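Local coordinates for molybdopterin biosynthesis moeA protein (Pyrococcus horikoshii, PDB 1WU2) that probably takes part in the late steps of molybdenum cofactor synthesis, helping to insert molybdenum into molybdopterin, at residues L18-E23 and G290-I295; D26-P31 and V36-A41; G231-D236 and I240-E245. One frame throughout, in Å; residues are numbered along the deposited sequence.

Contact 1. Residues L18-E23 and G290-I295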
ATOM      1  N   LEU A  18     -22.388  -2.289  -8.432  1.00 29.92           N
ATOM      2  CA  LEU A  18     -21.437  -1.428  -9.145  1.00 30.07           C
ATOM      3  C   LEU A  18     -22.055  -0.724 -10.356  1.00 30.28           C
ATOM      4  O   LEU A  18     -21.639   0.378 -10.702  1.00 30.22           O
ATOM      5  CB  LEU A  18     -20.198  -2.221  -9.583  1.00 29.96           C
ATOM      6  CG  LEU A  18     -19.247  -2.696  -8.483  1.00 29.84           C
ATOM      7  CD1 LEU A  18     -18.140  -3.553  -9.080  1.00 29.03           C
ATOM      8  CD2 LEU A  18     -18.657  -1.516  -7.706  1.00 30.33           C
ATOM      9  N   ASP A  19     -23.035  -1.361 -10.996  1.00 30.63           N
ATOM     10  CA  ASP A  19     -23.800  -0.730 -12.073  1.00 31.03           C
ATOM     11  C   ASP A  19     -24.587   0.479 -11.549  1.00 31.35           C
ATOM     12  O   ASP A  19     -24.840   1.424 -12.293  1.00 31.45           O
ATOM     13  CB  ASP A  19     -24.774  -1.726 -12.724  1.00 31.10           C
ATOM     14  CG  ASP A  19     -24.084  -2.729 -13.654  1.00 31.53           C
ATOM     15  OD1 ASP A  19     -22.880  -2.578 -13.970  1.00 31.59           O
ATOM     16  OD2 ASP A  19     -24.692  -3.717 -14.121  1.00 31.95           O
ATOM     17  N   ASP A  20     -24.974   0.434 -10.276  1.00 31.76           N
ATOM     18  CA  ASP A  20     -25.666   1.546  -9.619  1.00 32.26           C
ATOM     19  C   ASP A  20     -24.730   2.715  -9.274  1.00 32.73           C
ATOM     20  O   ASP A  20     -25.189   3.843  -9.089  1.00 32.58           O
ATOM     21  CB  ASP A  20     -26.360   1.048  -8.344  1.00 32.31           C
ATOM     22  CG  ASP A  20     -27.477   1.970  -7.882  1.00 32.45           C
ATOM     23  OD1 ASP A  20     -28.398   2.237  -8.677  1.00 33.02           O
ATOM     24  OD2 ASP A  20     -27.526   2.462  -6.735  1.00 32.26           O
ATOM     25  N   ILE A  21     -23.430   2.436  -9.185  1.00 33.31           N
ATOM     26  CA  ILE A  21     -22.424   3.423  -8.789  1.00 33.85           C
ATOM     27  C   ILE A  21     -21.755   4.052 -10.014  1.00 34.27           C
ATOM     28  O   ILE A  21     -21.269   3.345 -10.899  1.00 34.38           O
ATOM     29  CB  ILE A  21     -21.352   2.759  -7.881  1.00 33.89           C
ATOM     30  CG1 ILE A  21     -21.995   2.128  -6.639  1.00 33.67           C
ATOM     31  CG2 ILE A  21     -20.271   3.769  -7.479  1.00 34.22           C
ATOM     32  CD1 ILE A  21     -22.487   3.116  -5.594  1.00 33.53           C
ATOM     33  N   ASN A  22     -21.726   5.383 -10.051  1.00 34.80           N
ATOM     34  CA  ASN A  22     -21.093   6.121 -11.143  1.00 35.20           C
ATOM     35  C   ASN A  22     -19.781   6.767 -10.709  1.00 35.48           C
ATOM     36  O   ASN A  22     -19.569   7.030  -9.523  1.00 35.24           O
ATOM     37  CB  ASN A  22     -22.039   7.203 -11.666  1.00 35.34           C
ATOM     38  CG  ASN A  22     -23.342   6.632 -12.194  1.00 35.51           C
ATOM     39  OD1 ASN A  22     -23.344   5.739 -13.039  1.00 35.70           O
ATOM     40  ND2 ASN A  22     -24.458   7.146 -11.693  1.00 36.03           N
ATOM     41  N   GLU A  23     -18.905   7.015 -11.682  1.00 35.96           N
ATOM     42  CA  GLU A  23     -17.681   7.768 -11.441  1.00 36.36           C
ATOM     43  C   GLU A  23     -18.045   9.215 -11.120  1.00 36.74           C
ATOM     44  O   GLU A  23     -18.732   9.870 -11.901  1.00 36.68           O
ATOM     45  CB  GLU A  23     -16.756   7.715 -12.663  1.00 36.38           C
ATOM     46  CG  GLU A  23     -15.351   8.242 -12.393  1.00 36.54           C
ATOM     47  CD  GLU A  23     -14.409   8.054 -13.567  1.00 36.53           C
ATOM     48  OE1 GLU A  23     -14.202   6.897 -13.988  1.00 37.01           O
ATOM     49  OE2 GLU A  23     -13.869   9.061 -14.068  1.00 36.28           O
ATOM     50  N   GLY A 290     -28.891  -0.582  -1.624  1.00 32.27           N
ATOM     51  CA  GLY A 290     -29.849   0.144  -2.441  1.00 32.47           C
ATOM     52  C   GLY A 290     -29.793   1.647  -2.196  1.00 32.70           C
ATOM     53  O   GLY A 290     -29.626   2.083  -1.057  1.00 32.63           O
ATOM     54  N   GLU A 291     -29.935   2.432  -3.262  1.00 33.07           N
ATOM     55  CA  GLU A 291     -29.945   3.900  -3.188  1.00 33.28           C
ATOM     56  C   GLU A 291     -28.687   4.477  -2.534  1.00 33.24           C
ATOM     57  O   GLU A 291     -28.773   5.383  -1.701  1.00 33.39           O
ATOM     58  CB  GLU A 291     -31.184   4.403  -2.439  1.00 33.44           C
ATOM     59  CG  GLU A 291     -32.494   3.784  -2.883  1.00 34.06           C
ATOM     60  CD  GLU A 291     -33.692   4.517  -2.306  1.00 35.13           C
ATOM     61  OE1 GLU A 291     -34.273   5.357  -3.026  1.00 36.40           O
ATOM     62  OE2 GLU A 291     -34.048   4.264  -1.132  1.00 34.94           O
ATOM     63  N   LYS A 292     -27.525   3.947  -2.924  1.00 33.13           N
ATOM     64  CA  LYS A 292     -26.223   4.370  -2.391  1.00 32.96           C
ATOM     65  C   LYS A 292     -25.985   3.976  -0.926  1.00 32.89           C
ATOM     66  O   LYS A 292     -25.041   4.463  -0.311  1.00 32.94           O
ATOM     67  CB  LYS A 292     -26.016   5.889  -2.552  1.00 32.95           C
ATOM     68  CG  LYS A 292     -26.416   6.465  -3.908  1.00 32.96           C
ATOM     69  CD  LYS A 292     -25.737   5.732  -5.049  1.00 33.34           C
ATOM     70  CE  LYS A 292     -25.823   6.520  -6.347  1.00 33.76           C
ATOM     71  NZ  LYS A 292     -26.092   5.637  -7.505  1.00 33.96           N
ATOM     72  N   VAL A 293     -26.814   3.091  -0.377  1.00 32.80           N
ATOM     73  CA  VAL A 293     -26.732   2.715   1.034  1.00 32.84           C
ATOM     74  C   VAL A 293     -26.293   1.257   1.179  1.00 33.02           C
ATOM     75  O   VAL A 293     -26.925   0.353   0.644  1.00 32.89           O
ATOM     76  CB  VAL A 293     -28.077   2.917   1.763  1.00 32.75           C
ATOM     77  CG1 VAL A 293     -27.921   2.680   3.259  1.00 32.56           C
ATOM     78  CG2 VAL A 293     -28.619   4.316   1.509  1.00 33.01           C
ATOM     79  N   PHE A 294     -25.215   1.049   1.927  1.00 33.40           N
ATOM     80  CA  PHE A 294     -24.625  -0.265   2.144  1.00 33.71           C
ATOM     81  C   PHE A 294     -25.012  -0.753   3.539  1.00 34.33           C
ATOM     82  O   PHE A 294     -24.582  -0.175   4.535  1.00 34.25           O
ATOM     83  CB  PHE A 294     -23.092  -0.175   2.060  1.00 33.58           C
ATOM     84  CG  PHE A 294     -22.563   0.168   0.688  1.00 33.14           C
ATOM     85  CD1 PHE A 294     -21.813  -0.756  -0.029  1.00 33.18           C
ATOM     86  CD2 PHE A 294     -22.786   1.416   0.126  1.00 32.85           C
ATOM     87  CE1 PHE A 294     -21.314  -0.447  -1.286  1.00 33.14           C
ATOM     88  CE2 PHE A 294     -22.292   1.729  -1.132  1.00 33.00           C
ATOM     89  CZ  PHE A 294     -21.554   0.798  -1.837  1.00 33.09           C
ATOM     90  N   ILE A 295     -25.819  -1.810   3.609  1.00 35.15           N
ATOM     91  CA  ILE A 295     -26.212  -2.410   4.888  1.00 35.96           C
ATOM     92  C   ILE A 295     -25.149  -3.421   5.330  1.00 36.54           C
ATOM     93  O   ILE A 295     -24.957  -4.449   4.683  1.00 36.34           O
ATOM     94  CB  ILE A 295     -27.602  -3.119   4.802  1.00 36.07           C
ATOM     95  CG1 ILE A 295     -28.591  -2.378   3.885  1.00 36.47           C
ATOM     96  CG2 ILE A 295     -28.202  -3.278   6.194  1.00 36.23           C
ATOM     97  CD1 ILE A 295     -28.802  -0.909   4.207  1.00 36.87           C
TER
HETATM   98  O   HOH W   1     -24.527   7.648  -9.027  1.00 63.33           O

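Contact 2. Residues D26-P31 and V36-A41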
ATOM      1  N   ASP A  26     -16.572  15.488 -10.290  1.00 38.52           N
ATOM      2  CA  ASP A  26     -15.855  16.623  -9.708  1.00 38.53           C
ATOM      3  C   ASP A  26     -14.362  16.358  -9.537  1.00 38.27           C
ATOM      4  O   ASP A  26     -13.962  15.277  -9.108  1.00 38.35           O
ATOM      5  CB  ASP A  26     -16.455  16.988  -8.345  1.00 38.72           C
ATOM      6  CG  ASP A  26     -17.860  17.563  -8.449  1.00 39.38           C
ATOM      7  OD1 ASP A  26     -18.507  17.402  -9.509  1.00 39.68           O
ATOM      8  OD2 ASP A  26     -18.399  18.191  -7.511  1.00 40.33           O
ATOM      9  N   THR A  27     -13.549  17.357  -9.880  1.00 37.94           N
ATOM     10  CA  THR A  27     -12.105  17.317  -9.655  1.00 37.60           C
ATOM     11  C   THR A  27     -11.637  18.563  -8.902  1.00 37.21           C
ATOM     12  O   THR A  27     -12.386  19.523  -8.742  1.00 37.16           O
ATOM     13  CB  THR A  27     -11.338  17.212 -10.992  1.00 37.54           C
ATOM     14  OG1 THR A  27     -11.346  18.479 -11.659  1.00 38.01           O
ATOM     15  CG2 THR A  27     -12.033  16.278 -11.977  1.00 37.58           C
ATOM     16  N   GLU A  28     -10.387  18.529  -8.445  1.00 36.84           N
ATOM     17  CA  GLU A  28      -9.746  19.669  -7.792  1.00 36.59           C
ATOM     18  C   GLU A  28      -8.225  19.617  -7.948  1.00 36.29           C
ATOM     19  O   GLU A  28      -7.640  18.545  -8.091  1.00 36.18           O
ATOM     20  CB  GLU A  28     -10.120  19.728  -6.307  1.00 36.62           C
ATOM     21  CG  GLU A  28      -9.469  18.660  -5.437  1.00 36.84           C
ATOM     22  CD  GLU A  28     -10.012  18.650  -4.022  1.00 37.37           C
ATOM     23  OE1 GLU A  28     -10.176  17.551  -3.457  1.00 37.54           O
ATOM     24  OE2 GLU A  28     -10.276  19.741  -3.468  1.00 37.78           O
ATOM     25  N   LYS A  29      -7.592  20.784  -7.908  1.00 35.96           N
ATOM     26  CA  LYS A  29      -6.145  20.884  -8.053  1.00 35.77           C
ATOM     27  C   LYS A  29      -5.507  20.877  -6.667  1.00 35.46           C
ATOM     28  O   LYS A  29      -5.785  21.754  -5.847  1.00 35.50           O
ATOM     29  CB  LYS A  29      -5.765  22.158  -8.819  1.00 35.81           C
ATOM     30  CG  LYS A  29      -5.513  21.957 -10.320  1.00 36.22           C
ATOM     31  CD  LYS A  29      -6.644  22.523 -11.192  1.00 36.79           C
ATOM     32  CE  LYS A  29      -6.129  23.069 -12.526  1.00 37.16           C
ATOM     33  NZ  LYS A  29      -5.830  24.535 -12.459  1.00 37.36           N
ATOM     34  N   VAL A  30      -4.669  19.877  -6.407  1.00 35.09           N
ATOM     35  CA  VAL A  30      -3.950  19.774  -5.137  1.00 34.88           C
ATOM     36  C   VAL A  30      -2.453  19.944  -5.378  1.00 34.85           C
ATOM     37  O   VAL A  30      -1.950  19.538  -6.423  1.00 34.54           O
ATOM     38  CB  VAL A  30      -4.225  18.428  -4.419  1.00 34.82           C
ATOM     39  CG1 VAL A  30      -5.717  18.263  -4.151  1.00 34.63           C
ATOM     40  CG2 VAL A  30      -3.682  17.234  -5.220  1.00 34.91           C
ATOM     41  N   PRO A  31      -1.740  20.538  -4.419  1.00 34.88           N
ATOM     42  CA  PRO A  31      -0.297  20.759  -4.570  1.00 34.93           C
ATOM     43  C   PRO A  31       0.490  19.453  -4.532  1.00 34.94           C
ATOM     44  O   PRO A  31       0.012  18.476  -3.961  1.00 34.97           O
ATOM     45  CB  PRO A  31       0.054  21.644  -3.370  1.00 34.88           C
ATOM     46  CG  PRO A  31      -0.989  21.350  -2.366  1.00 35.05           C
ATOM     47  CD  PRO A  31      -2.239  21.039  -3.126  1.00 34.83           C
ATOM     48  N   VAL A  36       0.404  12.598  -3.025  1.00 30.76           N
ATOM     49  CA  VAL A  36       0.613  11.152  -2.895  1.00 30.37           C
ATOM     50  C   VAL A  36      -0.646  10.458  -2.354  1.00 30.08           C
ATOM     51  O   VAL A  36      -1.216  10.889  -1.354  1.00 29.93           O
ATOM     52  CB  VAL A  36       1.817  10.827  -1.978  1.00 30.30           C
ATOM     53  CG1 VAL A  36       1.920   9.323  -1.720  1.00 30.16           C
ATOM     54  CG2 VAL A  36       3.119  11.349  -2.588  1.00 30.22           C
ATOM     55  N   GLY A  37      -1.068   9.387  -3.027  1.00 29.71           N
ATOM     56  CA  GLY A  37      -2.253   8.634  -2.644  1.00 29.45           C
ATOM     57  C   GLY A  37      -3.517   9.084  -3.359  1.00 29.31           C
ATOM     58  O   GLY A  37      -4.555   8.427  -3.270  1.00 29.24           O
ATOM     59  N   ARG A  38      -3.433  10.203  -4.072  1.00 29.11           N
ATOM     60  CA  ARG A  38      -4.570  10.749  -4.804  1.00 29.10           C
ATOM     61  C   ARG A  38      -4.693  10.133  -6.192  1.00 28.94           C
ATOM     62  O   ARG A  38      -3.737   9.577  -6.726  1.00 28.74           O
ATOM     63  CB  ARG A  38      -4.446  12.266  -4.913  1.00 29.07           C
ATOM     64  CG  ARG A  38      -4.683  12.974  -3.597  1.00 29.58           C
ATOM     65  CD  ARG A  38      -6.156  13.080  -3.231  1.00 30.36           C
ATOM     66  NE  ARG A  38      -6.426  14.298  -2.474  1.00 31.42           N
ATOM     67  CZ  ARG A  38      -7.510  15.053  -2.592  1.00 31.47           C
ATOM     68  NH1 ARG A  38      -8.478  14.744  -3.448  1.00 31.42           N
ATOM     69  NH2 ARG A  38      -7.626  16.137  -1.835  1.00 32.87           N
ATOM     70  N   VAL A  39      -5.881  10.255  -6.771  1.00 28.93           N
ATOM     71  CA  VAL A  39      -6.202   9.632  -8.048  1.00 28.88           C
ATOM     72  C   VAL A  39      -6.335  10.686  -9.136  1.00 28.88           C
ATOM     73  O   VAL A  39      -7.170  11.576  -9.033  1.00 28.76           O
ATOM     74  CB  VAL A  39      -7.518   8.841  -7.960  1.00 28.77           C
ATOM     75  CG1 VAL A  39      -7.778   8.072  -9.262  1.00 28.85           C
ATOM     76  CG2 VAL A  39      -7.487   7.902  -6.763  1.00 28.81           C
ATOM     77  N   LEU A  40      -5.518  10.567 -10.179  1.00 29.04           N
ATOM     78  CA  LEU A  40      -5.539  11.502 -11.300  1.00 29.25           C
ATOM     79  C   LEU A  40      -6.895  11.542 -11.998  1.00 29.29           C
ATOM     80  O   LEU A  40      -7.450  10.501 -12.353  1.00 29.11           O
ATOM     81  CB  LEU A  40      -4.464  11.132 -12.326  1.00 29.39           C
ATOM     82  CG  LEU A  40      -3.040  11.606 -12.048  1.00 29.75           C
ATOM     83  CD1 LEU A  40      -2.135  11.146 -13.180  1.00 29.92           C
ATOM     84  CD2 LEU A  40      -2.985  13.123 -11.902  1.00 30.14           C
ATOM     85  N   ALA A  41      -7.408  12.755 -12.200  1.00 29.38           N
ATOM     86  CA  ALA A  41      -8.692  12.969 -12.867  1.00 29.54           C
ATOM     87  C   ALA A  41      -8.606  12.752 -14.374  1.00 29.66           C
ATOM     88  O   ALA A  41      -9.608  12.432 -15.013  1.00 29.72           O
ATOM     89  CB  ALA A  41      -9.199  14.370 -12.581  1.00 29.54           C
TER

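Contact 3. Residues G231-D236 and I240-E245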
ATOM      1  N   GLY A 231     -22.217   9.158  14.017  1.00 42.98           N
ATOM      2  CA  GLY A 231     -22.224   8.646  15.376  1.00 44.22           C
ATOM      3  C   GLY A 231     -23.000   7.359  15.583  1.00 45.38           C
ATOM      4  O   GLY A 231     -23.584   6.805  14.649  1.00 45.55           O
ATOM      5  N   VAL A 232     -22.993   6.894  16.831  1.00 46.75           N
ATOM      6  CA  VAL A 232     -23.726   5.701  17.243  1.00 47.83           C
ATOM      7  C   VAL A 232     -25.152   6.098  17.603  1.00 48.83           C
ATOM      8  O   VAL A 232     -25.367   7.059  18.340  1.00 48.84           O
ATOM      9  CB  VAL A 232     -23.067   5.027  18.472  1.00 47.89           C
ATOM     10  CG1 VAL A 232     -23.812   3.750  18.859  1.00 48.06           C
ATOM     11  CG2 VAL A 232     -21.595   4.731  18.203  1.00 47.99           C
ATOM     12  N   LEU A 233     -26.119   5.346  17.085  1.00 50.11           N
ATOM     13  CA  LEU A 233     -27.538   5.628  17.285  1.00 51.19           C
ATOM     14  C   LEU A 233     -28.204   4.457  18.011  1.00 52.15           C
ATOM     15  O   LEU A 233     -27.751   3.322  17.882  1.00 52.23           O
ATOM     16  CB  LEU A 233     -28.227   5.837  15.934  1.00 51.22           C
ATOM     17  CG  LEU A 233     -28.227   7.235  15.307  1.00 51.39           C
ATOM     18  CD1 LEU A 233     -26.918   7.985  15.526  1.00 51.55           C
ATOM     19  CD2 LEU A 233     -28.526   7.118  13.821  1.00 51.40           C
ATOM     20  N   PRO A 234     -29.277   4.713  18.759  1.00 53.37           N
ATOM     21  CA  PRO A 234     -30.041   3.619  19.374  1.00 54.08           C
ATOM     22  C   PRO A 234     -30.953   2.925  18.362  1.00 54.84           C
ATOM     23  O   PRO A 234     -31.212   3.476  17.289  1.00 54.94           O
ATOM     24  CB  PRO A 234     -30.874   4.320  20.460  1.00 54.10           C
ATOM     25  CG  PRO A 234     -30.529   5.785  20.387  1.00 53.90           C
ATOM     26  CD  PRO A 234     -29.857   6.030  19.077  1.00 53.40           C
ATOM     27  N   ASP A 235     -31.418   1.727  18.706  1.00 55.70           N
ATOM     28  CA  ASP A 235     -32.407   1.013  17.902  1.00 56.32           C
ATOM     29  C   ASP A 235     -33.760   1.713  18.040  1.00 56.71           C
ATOM     30  O   ASP A 235     -34.529   1.434  18.962  1.00 56.81           O
ATOM     31  CB  ASP A 235     -32.512  -0.453  18.341  1.00 56.47           C
ATOM     32  CG  ASP A 235     -31.271  -1.263  17.990  1.00 56.98           C
ATOM     33  OD1 ASP A 235     -30.763  -1.995  18.871  1.00 57.12           O
ATOM     34  OD2 ASP A 235     -30.736  -1.235  16.858  1.00 57.68           O
ATOM     35  N   ASP A 236     -34.028   2.634  17.119  1.00 57.16           N
ATOM     36  CA  ASP A 236     -35.228   3.465  17.159  1.00 57.54           C
ATOM     37  C   ASP A 236     -35.530   3.971  15.749  1.00 57.69           C
ATOM     38  O   ASP A 236     -34.749   4.735  15.189  1.00 57.70           O
ATOM     39  CB  ASP A 236     -35.016   4.642  18.115  1.00 57.64           C
ATOM     40  CG  ASP A 236     -36.289   5.420  18.379  1.00 58.06           C
ATOM     41  OD1 ASP A 236     -36.703   6.209  17.501  1.00 58.60           O
ATOM     42  OD2 ASP A 236     -36.942   5.311  19.440  1.00 58.50           O
ATOM     43  N   ILE A 240     -33.333   6.564  13.223  1.00 56.01           N
ATOM     44  CA  ILE A 240     -32.600   5.968  12.101  1.00 55.76           C
ATOM     45  C   ILE A 240     -33.050   6.579  10.767  1.00 55.36           C
ATOM     46  O   ILE A 240     -32.376   6.418   9.752  1.00 55.34           O
ATOM     47  CB  ILE A 240     -32.751   4.419  12.082  1.00 55.83           C
ATOM     48  CG1 ILE A 240     -32.248   3.797  13.393  1.00 56.18           C
ATOM     49  CG2 ILE A 240     -31.993   3.806  10.903  1.00 55.74           C
ATOM     50  CD1 ILE A 240     -30.831   4.186  13.785  1.00 56.58           C
ATOM     51  N   LYS A 241     -34.174   7.295  10.780  1.00 54.87           N
ATOM     52  CA  LYS A 241     -34.676   7.989   9.592  1.00 54.41           C
ATOM     53  C   LYS A 241     -33.841   9.212   9.179  1.00 53.77           C
ATOM     54  O   LYS A 241     -34.097   9.799   8.126  1.00 53.79           O
ATOM     55  CB  LYS A 241     -36.139   8.409   9.789  1.00 54.54           C
ATOM     56  CG  LYS A 241     -37.028   8.135   8.583  1.00 54.99           C
ATOM     57  CD  LYS A 241     -37.298   6.643   8.404  1.00 55.41           C
ATOM     58  CE  LYS A 241     -38.615   6.395   7.681  1.00 55.61           C
ATOM     59  NZ  LYS A 241     -38.764   7.259   6.476  1.00 55.60           N
ATOM     60  N   GLU A 242     -32.859   9.594  10.001  1.00 52.96           N
ATOM     61  CA  GLU A 242     -31.848  10.591   9.609  1.00 52.30           C
ATOM     62  C   GLU A 242     -30.786  10.032   8.644  1.00 51.69           C
ATOM     63  O   GLU A 242     -29.807  10.711   8.339  1.00 51.61           O
ATOM     64  CB  GLU A 242     -31.159  11.202  10.838  1.00 52.35           C
ATOM     65  CG  GLU A 242     -30.614  10.189  11.832  1.00 52.35           C
ATOM     66  CD  GLU A 242     -29.270  10.561  12.410  1.00 52.44           C
ATOM     67  OE1 GLU A 242     -29.220  11.417  13.318  1.00 53.15           O
ATOM     68  OE2 GLU A 242     -28.263   9.980  11.971  1.00 52.38           O
ATOM     69  N   THR A 243     -30.975   8.795   8.184  1.00 50.77           N
ATOM     70  CA  THR A 243     -30.251   8.258   7.032  1.00 50.02           C
ATOM     71  C   THR A 243     -30.498   9.125   5.792  1.00 49.30           C
ATOM     72  O   THR A 243     -29.683   9.145   4.873  1.00 49.17           O
ATOM     73  CB  THR A 243     -30.693   6.788   6.764  1.00 50.01           C
ATOM     74  OG1 THR A 243     -30.104   5.920   7.742  1.00 50.15           O
ATOM     75  CG2 THR A 243     -30.158   6.250   5.433  1.00 49.92           C
ATOM     76  N   LEU A 244     -31.631   9.825   5.772  1.00 48.48           N
ATOM     77  CA  LEU A 244     -31.942  10.779   4.710  1.00 47.90           C
ATOM     78  C   LEU A 244     -30.935  11.934   4.671  1.00 47.24           C
ATOM     79  O   LEU A 244     -30.544  12.369   3.593  1.00 47.30           O
ATOM     80  CB  LEU A 244     -33.370  11.324   4.855  1.00 47.87           C
ATOM     81  CG  LEU A 244     -34.074  11.607   3.522  1.00 48.02           C
ATOM     82  CD1 LEU A 244     -34.630  10.317   2.921  1.00 47.99           C
ATOM     83  CD2 LEU A 244     -35.176  12.645   3.696  1.00 48.05           C
ATOM     84  N   GLU A 245     -30.522  12.426   5.839  1.00 46.35           N
ATOM     85  CA  GLU A 245     -29.479  13.454   5.919  1.00 45.74           C
ATOM     86  C   GLU A 245     -28.150  12.982   5.318  1.00 45.13           C
ATOM     87  O   GLU A 245     -27.422  13.771   4.720  1.00 44.95           O
ATOM     88  CB  GLU A 245     -29.253  13.895   7.371  1.00 45.73           C
ATOM     89  CG  GLU A 245     -28.367  15.131   7.517  1.00 45.83           C
ATOM     90  CD  GLU A 245     -27.915  15.387   8.945  1.00 45.97           C
ATOM     91  OE1 GLU A 245     -26.976  16.192   9.133  1.00 45.61           O
ATOM     92  OE2 GLU A 245     -28.493  14.790   9.880  1.00 46.35           O
TER

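Contact 1. Residues L18-E23 and G290-I295
K292 reaches from the tip of a β-hairpin to D20 of helix 10-20, and its ammonium group does most of the joining. NZ donates to the backbone carbonyl, with K292 NZ 2.6 Å from D20 O; the nitrogen comes in tilted 30° from the carbonyl plane. The carboxylate of the same residue supplies a longer salt bridge, D20 OD2 to K292 NZ at 3.6 Å, so one aspartate meets the lysine with both main chain and side chain. The lysine chain slants across the aspartate, its end coming closest to the carboxylate. A chi1 of -159° sets the D20 carboxylate opposite its own backbone nitrogen, pointing it at the hairpin, where OD2 also accepts a hydrogen bond from the hydroxyl of Y289. The lysine chain bends at chi2 and again at chi4, bringing NZ round to the D20 carbonyl. Along the way it passes I21, with I21 CD1 4.2 Å from K292 CD, a loose apolar contact. A water 3.0 Å from K292 NZ accepts from it and also takes a weak bond from N22 ND2.

The hairpin tip is a type I' turn from G290 to V293, with E291 and K292 at its two central positions. G290 N bonds V293 O and V293 N bonds G290 O, which holds the turn closed. Behind it F294 packs edge-to-face on Y289 and touches helix 300-319, whose M318 also meets I21.

The ammonium is hydrogen-bonded to a carbonyl and a water, with the carboxylate near enough for a longer electrostatic pairing. The positive charge, with the hydroxyl of Y289 on the same OD2, probably favours the ionised form of D20, and the polar bridge ties the N-terminal region to the probable molybdopterin-binding domain.

Contact 2. Residues D26-P31 and V36-A41
The backbones around T27-V30 and R38-A41 run 136° apart and diverge, their CA atoms 6.4 Å apart between T27 and A41 but 9.1 Å between V30 and R38. R38 reaches back from the wider end to E28, the two chains meeting roughly perpendicular. A single oxygen, E28 OE1, lies near the edge of the guanidinium, 3.3 Å from R38 NH1 and equally far from NH2, the second bond weak. The carboxylate stands 79° from the guanidinium plane and is met on its anti side. V30 lies over one face of the same group, V30 CG1 3.7 Å from R38 NH2, off-centre and nearer the NH2 end. Kinks about the CB-CG and CG-CD bonds swing the arginine head over to V30 and E28. A leucine in its place would probably leave E28 without its charged mate here and V30 without the flat group beneath it. At the near end T27 CG2 presses on A41 CB at 3.5 Å, a tight fit. Strand 27-31 pairs antiparallel with strand 176-180, whose V179 also touches R38, so the arrangement is a two-stranded β-ribbon with the returning loop packed alongside.

Contact 3. Residues G231-D236 and I240-E245
I240 folds its CG1-CD1 branch back over the chain that leaves strand 226-233, overlapping the side chain of L233 and the carbonyl of P234. I240 CD1 rests 3.7 Å from L233 CD2, the two side chains crossing at a slant, and the same methyl lies 3.6 Å from P234 O. With CG1 beside the backbone N (chi1 -58°), that branch also brushes the carbonyl its own amide uses, I240 CG1 being 3.2 Å from D236 O. The amide hydrogen bond, I240 N to D236 O at 3.0 Å, closes the first turn of helix 237-240.

D236 occupies the N-cap of that helix, its OD1 taking weak bonds from the amides of S238 and I239. On the far side of L233, E242 comes from the opposite direction and sets OE2 3.4 Å from L233 CD2; the same oxygen forms a salt bridge with K246, so its charge is met one helical turn on. From I240 to T243 the chain makes a type I turn, and I240 O accepts from T243 twice, from N at 3.2 Å and from OG1 at 3.1 Å, fastening the junction with helix 243-249.

The backbone of L233 is hydrogen-bonded to I189 and G191, pairing strand 226-233 with strand 184-190 and the residue just past it, while D235 packs on A87 of the second subunit. Strand 226-233, these helical turns and parallel strand 252-255 form a β-α-β crossover, which passes the intervening strand 184-190 in the α/β sheet of the probable molybdopterin-binding domain.

In the fold
Contacts 1 and 3 both reach the mixed sheet of the probable molybdopterin-binding domain, contact 1 at the hairpin 288-295 and contact 3 at one outermost strand, 226-233; their centres lie about 19 Å apart, and the two contacts do not touch. Both are partly buried, but contact 1 spans two sequence regions through charge, carbonyl and water, whereas contact 3 is local and joins apolar packing to helix capping. Contact 2 is a surface contact, also local, relying on one salt bridge and small apolar touches. Its segments fall between the two segments of contact 1 in sequence, strand 27-31 coming next after helix 10-20, yet their centres are about 23 Å apart.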